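Local structure of thioredoxin (H-type,TRX-H) (Edwardsiella tarda, 5ZF2) at residues A[10-24]-A[67-81]. The protein is a thioredoxin-like bacterial effector that inhibits host ASK1-MAPK signalling to promote pathogenesis during infection. Residues are numbered along the deposited sequence; the frame is centred on the assembly and turned at random.
Sequences FTQAQASGAPVLVDV and QFRVSQQSTLILYRN
Val20 and Tyr79 pair through both backbone groups: Val20 N donates to Tyr79 O, and Tyr79 N to Val20 O (2.7 Å). One pair on, Val22 and Ile77 repeat the exchange, as alternate pairs do between antiparallel strands (20-24 and 75-80), and both N-H and both C=O groups of each pair are satisfied across the strands. At the far end Val24 N bonds to Thr75 O, but Val24 O accepts from Ser74 N, along a more bent path (132°); Ser74 and Thr75 thus both face Val24 in a G1 beta bulge. Thr75 OG1 is spent locally on Gln72 O (2.7 Å). At the opposite end waters replace direct bonds: one donates to Gly17 O while accepting from Asn81 N, and a second donates to Gln14 O and, weakly, to Asn81 OD1. Ser16 OG accepts from Ala18 N, forming an ST turn, and also donates to Ala13 O.

Over the sheet, the edge of Phe68 meets the face of Phe10 (Phe68 CE1 to Phe10 CZ, 3.4 Å), and Phe10 in turn presents its edge to the face of Tyr79. With CG anti to its backbone N (chi1 177°), Phe10 carries its ring from the helix to both Phe68 and Tyr79, closing a triangular aromatic cluster. Val22 CG1 sits over the Phe68 ring, 4.0 Å from its centroid, while Val22 CG2 touches Tyr79 CE1 (3.7 Å). The bent Gln14 chain lays Gln14 NE2 over the Tyr79 ring, 3.3 Å from Tyr79 CD2, with amide and ring nearly perpendicular. On its other edge strand 20-25 is bonded to strand 52-57, Leu21 with Arg52 and Phe54, Asp23 with Phe54 and Val56; both strands thus lie inside the mixed central sheet of the thioredoxin fold, with helices 7-15 and 62-68 on one face.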
loop_
_atom_site.group_PDB
_atom_site.type_symbol
_atom_site.label_atom_id
_atom_site.label_comp_id
_atom_site.label_asym_id
_atom_site.label_seq_id
_atom_site.Cartn_x
_atom_site.Cartn_y
_atom_site.Cartn_z
ATOM N N PHE A 10 5.126 -10.851 -1.633
ATOM C CA PHE A 10 4.125 -10.476 -0.629
ATOM C C PHE A 10 4.055 -11.509 0.490
ATOM O O PHE A 10 4.049 -11.156 1.680
ATOM C CB PHE A 10 2.752 -10.304 -1.281
ATOM C CG PHE A 10 1.652 -9.979 -0.308
ATOM C CD1 PHE A 10 1.500 -8.692 0.192
ATOM C CD2 PHE A 10 0.769 -10.960 0.106
ATOM C CE1 PHE A 10 0.459 -8.400 1.094
ATOM C CE2 PHE A 10 -0.260 -10.679 1.016
ATOM C CZ PHE A 10 -0.413 -9.400 1.499
ATOM N N THR A 11 3.994 -12.797 0.134
ATOM C CA THR A 11 3.879 -13.820 1.164
ATOM C C THR A 11 5.116 -13.828 2.054
ATOM O O THR A 11 5.011 -13.996 3.278
ATOM C CB THR A 11 3.650 -15.211 0.546
ATOM O OG1 THR A 11 4.824 -15.644 -0.126
ATOM C CG2 THR A 11 2.494 -15.207 -0.450
ATOM N N GLN A 12 6.295 -13.595 1.469
ATOM C CA GLN A 12 7.501 -13.559 2.286
ATOM C C GLN A 12 7.497 -12.340 3.204
ATOM O O GLN A 12 7.883 -12.440 4.375
ATOM C CB GLN A 12 8.740 -13.584 1.396
ATOM C CG GLN A 12 10.042 -13.456 2.148
ATOM C CD GLN A 12 10.952 -12.412 1.535
ATOM O OE1 GLN A 12 11.649 -12.694 0.564
ATOM N NE2 GLN A 12 10.920 -11.185 2.068
ATOM N N ALA A 13 7.034 -11.187 2.706
ATOM C CA ALA A 13 6.897 -10.021 3.580
ATOM C C ALA A 13 5.922 -10.291 4.731
ATOM O O ALA A 13 6.212 -9.959 5.890
ATOM C CB ALA A 13 6.451 -8.797 2.768
ATOM N N GLN A 14 4.777 -10.913 4.448
ATOM C CA GLN A 14 3.803 -11.171 5.512
ATOM C C GLN A 14 4.341 -12.118 6.574
ATOM O O GLN A 14 3.977 -12.003 7.751
ATOM C CB GLN A 14 2.512 -11.744 4.934
ATOM C CG GLN A 14 1.769 -10.761 4.059
ATOM C CD GLN A 14 1.017 -9.725 4.872
ATOM O OE1 GLN A 14 1.619 -8.858 5.512
ATOM N NE2 GLN A 14 -0.307 -9.812 4.847
ATOM N N ALA A 15 5.171 -13.078 6.189
ATOM C CA ALA A 15 5.732 -14.007 7.161
ATOM C C ALA A 15 6.906 -13.414 7.947
ATOM O O ALA A 15 7.299 -13.988 8.968
ATOM C CB ALA A 15 6.172 -15.286 6.446
ATOM N N SER A 16 7.440 -12.266 7.525
ATOM C CA SER A 16 8.643 -11.688 8.108
ATOM C C SER A 16 8.406 -10.991 9.443
ATOM O O SER A 16 9.376 -10.714 10.154
ATOM C CB SER A 16 9.248 -10.656 7.151
ATOM O OG SER A 16 8.441 -9.475 7.136
ATOM N N GLY A 17 7.170 -10.659 9.787
ATOM C CA GLY A 17 6.928 -9.825 10.947
ATOM C C GLY A 17 6.880 -8.337 10.668
ATOM O O GLY A 17 6.375 -7.585 11.514
ATOM N N ALA A 18 7.359 -7.880 9.482
ATOM C CA ALA A 18 7.353 -6.453 9.187
ATOM C C ALA A 18 5.943 -5.969 8.826
ATOM O O ALA A 18 5.121 -6.742 8.324
ATOM C CB ALA A 18 8.315 -6.141 8.038
ATOM N N PRO A 19 5.658 -4.685 9.044
ATOM C CA PRO A 19 4.439 -4.089 8.482
ATOM C C PRO A 19 4.475 -4.083 6.965
ATOM O O PRO A 19 5.531 -3.909 6.349
ATOM C CB PRO A 19 4.446 -2.648 9.020
ATOM C CG PRO A 19 5.711 -2.477 9.779
ATOM C CD PRO A 19 6.568 -3.683 9.628
ATOM N N VAL A 20 3.298 -4.239 6.361
ATOM C CA VAL A 20 3.172 -4.318 4.909
ATOM C C VAL A 20 2.081 -3.373 4.441
ATOM O O VAL A 20 0.975 -3.375 4.996
ATOM C CB VAL A 20 2.852 -5.746 4.439
ATOM C CG1 VAL A 20 2.609 -5.736 2.959
ATOM C CG2 VAL A 20 4.020 -6.680 4.806
ATOM N N LEU A 21 2.374 -2.594 3.405
ATOM C CA LEU A 21 1.391 -1.703 2.811
ATOM C C LEU A 21 1.080 -2.209 1.414
ATOM O O LEU A 21 1.983 -2.325 0.572
ATOM C CB LEU A 21 1.902 -0.262 2.745
ATOM C CG LEU A 21 0.917 0.653 2.040
ATOM C CD1 LEU A 21 -0.316 0.892 2.940
ATOM C CD2 LEU A 21 1.591 1.991 1.643
ATOM N N VAL A 22 -0.184 -2.482 1.161
ATOM C CA VAL A 22 -0.665 -2.793 -0.178
ATOM C C VAL A 22 -1.221 -1.500 -0.761
ATOM O O VAL A 22 -2.169 -0.922 -0.209
ATOM C CB VAL A 22 -1.731 -3.903 -0.135
ATOM C CG1 VAL A 22 -2.442 -4.036 -1.479
ATOM C CG2 VAL A 22 -1.078 -5.222 0.271
ATOM N N ASP A 23 -0.650 -1.061 -1.874
ATOM C CA ASP A 23 -0.961 0.227 -2.486
ATOM C C ASP A 23 -1.490 -0.054 -3.884
ATOM O O ASP A 23 -0.712 -0.328 -4.803
ATOM C CB ASP A 23 0.275 1.124 -2.519
ATOM C CG ASP A 23 0.037 2.442 -3.239
ATOM O OD1 ASP A 23 -1.072 2.692 -3.746
ATOM O OD2 ASP A 23 0.989 3.239 -3.303
ATOM N N VAL A 24 -2.806 0.038 -4.050
ATOM C CA VAL A 24 -3.447 -0.284 -5.322
ATOM C C VAL A 24 -3.556 0.975 -6.168
ATOM O O VAL A 24 -4.317 1.896 -5.838
ATOM C CB VAL A 24 -4.830 -0.904 -5.112
ATOM C CG1 VAL A 24 -5.472 -1.189 -6.476
ATOM C CG2 VAL A 24 -4.718 -2.176 -4.272
ATOM N N GLN A 67 -8.015 -11.170 -3.801
ATOM C CA GLN A 67 -7.382 -11.522 -2.534
ATOM C C GLN A 67 -7.530 -10.408 -1.491
ATOM O O GLN A 67 -7.749 -10.674 -0.300
ATOM C CB GLN A 67 -5.908 -11.814 -2.812
ATOM C CG GLN A 67 -5.038 -11.959 -1.596
ATOM C CD GLN A 67 -3.596 -12.303 -1.978
ATOM O OE1 GLN A 67 -3.131 -11.942 -3.059
ATOM N NE2 GLN A 67 -2.888 -12.988 -1.094
ATOM N N PHE A 68 -7.390 -9.157 -1.917
ATOM C CA PHE A 68 -7.415 -8.000 -1.038
ATOM C C PHE A 68 -8.799 -7.376 -0.904
ATOM O O PHE A 68 -8.949 -6.424 -0.133
ATOM C CB PHE A 68 -6.422 -6.954 -1.562
ATOM C CG PHE A 68 -4.984 -7.420 -1.520
ATOM C CD1 PHE A 68 -4.443 -7.906 -0.348
ATOM C CD2 PHE A 68 -4.187 -7.396 -2.669
ATOM C CE1 PHE A 68 -3.132 -8.343 -0.298
ATOM C CE2 PHE A 68 -2.881 -7.841 -2.628
ATOM C CZ PHE A 68 -2.350 -8.314 -1.441
ATOM N N ARG A 69 -9.800 -7.893 -1.623
ATOM C CA ARG A 69 -11.167 -7.379 -1.576
ATOM C C ARG A 69 -11.164 -5.898 -1.975
ATOM O O ARG A 69 -11.640 -5.019 -1.251
ATOM C CB ARG A 69 -11.780 -7.630 -0.186
ATOM C CG ARG A 69 -13.185 -7.050 0.082
ATOM C CD ARG A 69 -13.701 -7.362 1.506
ATOM N NE ARG A 69 -13.187 -6.407 2.495
ATOM C CZ ARG A 69 -13.581 -5.139 2.603
ATOM N NH1 ARG A 69 -14.496 -4.632 1.786
ATOM N NH2 ARG A 69 -13.062 -4.363 3.538
ATOM N N VAL A 70 -10.559 -5.625 -3.127
ATOM C CA VAL A 70 -10.343 -4.269 -3.621
ATOM C C VAL A 70 -11.216 -4.049 -4.839
ATOM O O VAL A 70 -11.151 -4.825 -5.799
ATOM C CB VAL A 70 -8.866 -4.023 -3.975
ATOM C CG1 VAL A 70 -8.700 -2.684 -4.713
ATOM C CG2 VAL A 70 -8.029 -4.060 -2.714
ATOM N N SER A 71 -12.018 -2.985 -4.811
ATOM C CA SER A 71 -12.853 -2.639 -5.947
ATOM C C SER A 71 -12.524 -1.285 -6.553
ATOM O O SER A 71 -13.096 -0.948 -7.592
ATOM C CB SER A 71 -14.344 -2.667 -5.555
ATOM O OG SER A 71 -14.626 -1.756 -4.498
ATOM N N GLN A 72 -11.638 -0.495 -5.947
ATOM C CA GLN A 72 -11.298 0.803 -6.518
ATOM C C GLN A 72 -9.792 1.018 -6.482
ATOM O O GLN A 72 -9.103 0.565 -5.564
ATOM C CB GLN A 72 -11.962 1.971 -5.777
ATOM C CG GLN A 72 -13.376 1.663 -5.301
ATOM C CD GLN A 72 -14.087 2.889 -4.802
ATOM O OE1 GLN A 72 -13.777 4.007 -5.211
ATOM N NE2 GLN A 72 -15.053 2.692 -3.913
ATOM N N GLN A 73 -9.303 1.745 -7.480
ATOM C CA GLN A 73 -7.952 2.270 -7.425
ATOM C C GLN A 73 -7.865 3.267 -6.273
ATOM O O GLN A 73 -8.881 3.733 -5.749
ATOM C CB GLN A 73 -7.598 2.935 -8.753
ATOM C CG GLN A 73 -8.612 4.028 -9.128
ATOM C CD GLN A 73 -8.698 4.307 -10.626
ATOM O OE1 GLN A 73 -8.888 5.453 -11.046
ATOM N NE2 GLN A 73 -8.569 3.258 -11.434
ATOM N N SER A 74 -6.638 3.586 -5.876
ATOM C CA SER A 74 -6.344 4.461 -4.740
ATOM C C SER A 74 -6.718 3.835 -3.400
ATOM O O SER A 74 -6.876 4.558 -2.406
ATOM C CB SER A 74 -7.001 5.846 -4.888
ATOM O OG SER A 74 -8.409 5.811 -4.620
ATOM N N THR A 75 -6.825 2.504 -3.337
ATOM C CA THR A 75 -7.030 1.798 -2.072
ATOM C C THR A 75 -5.672 1.516 -1.443
ATOM O O THR A 75 -4.742 1.072 -2.136
ATOM C CB THR A 75 -7.780 0.470 -2.261
ATOM O OG1 THR A 75 -9.045 0.694 -2.892
ATOM C CG2 THR A 75 -8.025 -0.201 -0.909
ATOM N N LEU A 76 -5.552 1.794 -0.141
ATOM C CA LEU A 76 -4.362 1.467 0.650
ATOM C C LEU A 76 -4.793 0.530 1.765
ATOM O O LEU A 76 -5.818 0.777 2.427
ATOM C CB LEU A 76 -3.717 2.716 1.271
ATOM C CG LEU A 76 -3.323 3.859 0.338
ATOM C CD1 LEU A 76 -2.899 5.112 1.147
ATOM C CD2 LEU A 76 -2.200 3.385 -0.549
ATOM N N ILE A 77 -4.042 -0.542 1.959
ATOM C CA ILE A 77 -4.335 -1.511 3.010
ATOM C C ILE A 77 -3.080 -1.728 3.831
ATOM O O ILE A 77 -2.034 -2.086 3.284
ATOM C CB ILE A 77 -4.811 -2.858 2.455
ATOM C CG1 ILE A 77 -5.938 -2.645 1.433
ATOM C CG2 ILE A 77 -5.227 -3.766 3.660
ATOM C CD1 ILE A 77 -6.282 -3.919 0.635
ATOM N N LEU A 78 -3.186 -1.556 5.136
ATOM C CA LEU A 78 -2.018 -1.672 6.002
ATOM C C LEU A 78 -2.122 -2.990 6.754
ATOM O O LEU A 78 -3.163 -3.294 7.339
ATOM C CB LEU A 78 -1.912 -0.496 6.977
ATOM C CG LEU A 78 -0.699 -0.558 7.924
ATOM C CD1 LEU A 78 0.650 -0.480 7.138
ATOM C CD2 LEU A 78 -0.750 0.540 8.987
ATOM N N TYR A 79 -1.056 -3.775 6.717
ATOM C CA TYR A 79 -0.961 -5.005 7.488
ATOM C C TYR A 79 0.120 -4.867 8.541
ATOM O O TYR A 79 1.144 -4.216 8.316
ATOM C CB TYR A 79 -0.624 -6.210 6.596
ATOM C CG TYR A 79 -1.672 -6.543 5.591
ATOM C CD1 TYR A 79 -1.779 -5.815 4.426
ATOM C CD2 TYR A 79 -2.554 -7.599 5.798
ATOM C CE1 TYR A 79 -2.730 -6.111 3.483
ATOM C CE2 TYR A 79 -3.531 -7.901 4.857
ATOM C CZ TYR A 79 -3.610 -7.150 3.711
ATOM O OH TYR A 79 -4.537 -7.439 2.763
ATOM N N ARG A 80 -0.110 -5.493 9.697
ATOM C CA ARG A 80 0.931 -5.660 10.706
ATOM C C ARG A 80 0.918 -7.117 11.136
ATOM O O ARG A 80 -0.153 -7.681 11.395
ATOM C CB ARG A 80 0.735 -4.709 11.900
ATOM C CG ARG A 80 1.084 -3.257 11.537
ATOM C CD ARG A 80 0.888 -2.257 12.670
ATOM N NE ARG A 80 1.310 -0.918 12.271
ATOM C CZ ARG A 80 0.829 0.192 12.817
ATOM N NH1 ARG A 80 -0.071 0.089 13.765
ATOM N NH2 ARG A 80 1.232 1.403 12.429
ATOM N N ASN A 81 2.099 -7.733 11.129
ATOM C CA ASN A 81 2.269 -9.130 11.505
ATOM C C ASN A 81 1.366 -10.037 10.673
ATOM O O ASN A 81 0.856 -11.053 11.166
ATOM C CB ASN A 81 2.020 -9.339 13.005
ATOM C CG ASN A 81 2.633 -10.627 13.516
ATOM O OD1 ASN A 81 3.707 -11.042 13.062
ATOM N ND2 ASN A 81 1.935 -11.292 14.439
HETATM O O HOH W 1 3.648 -13.105 10.426
HETATM O O HOH W 2 4.275 -5.981 11.464
HETATM O O HOH W 3 5.739 -8.564 14.028
#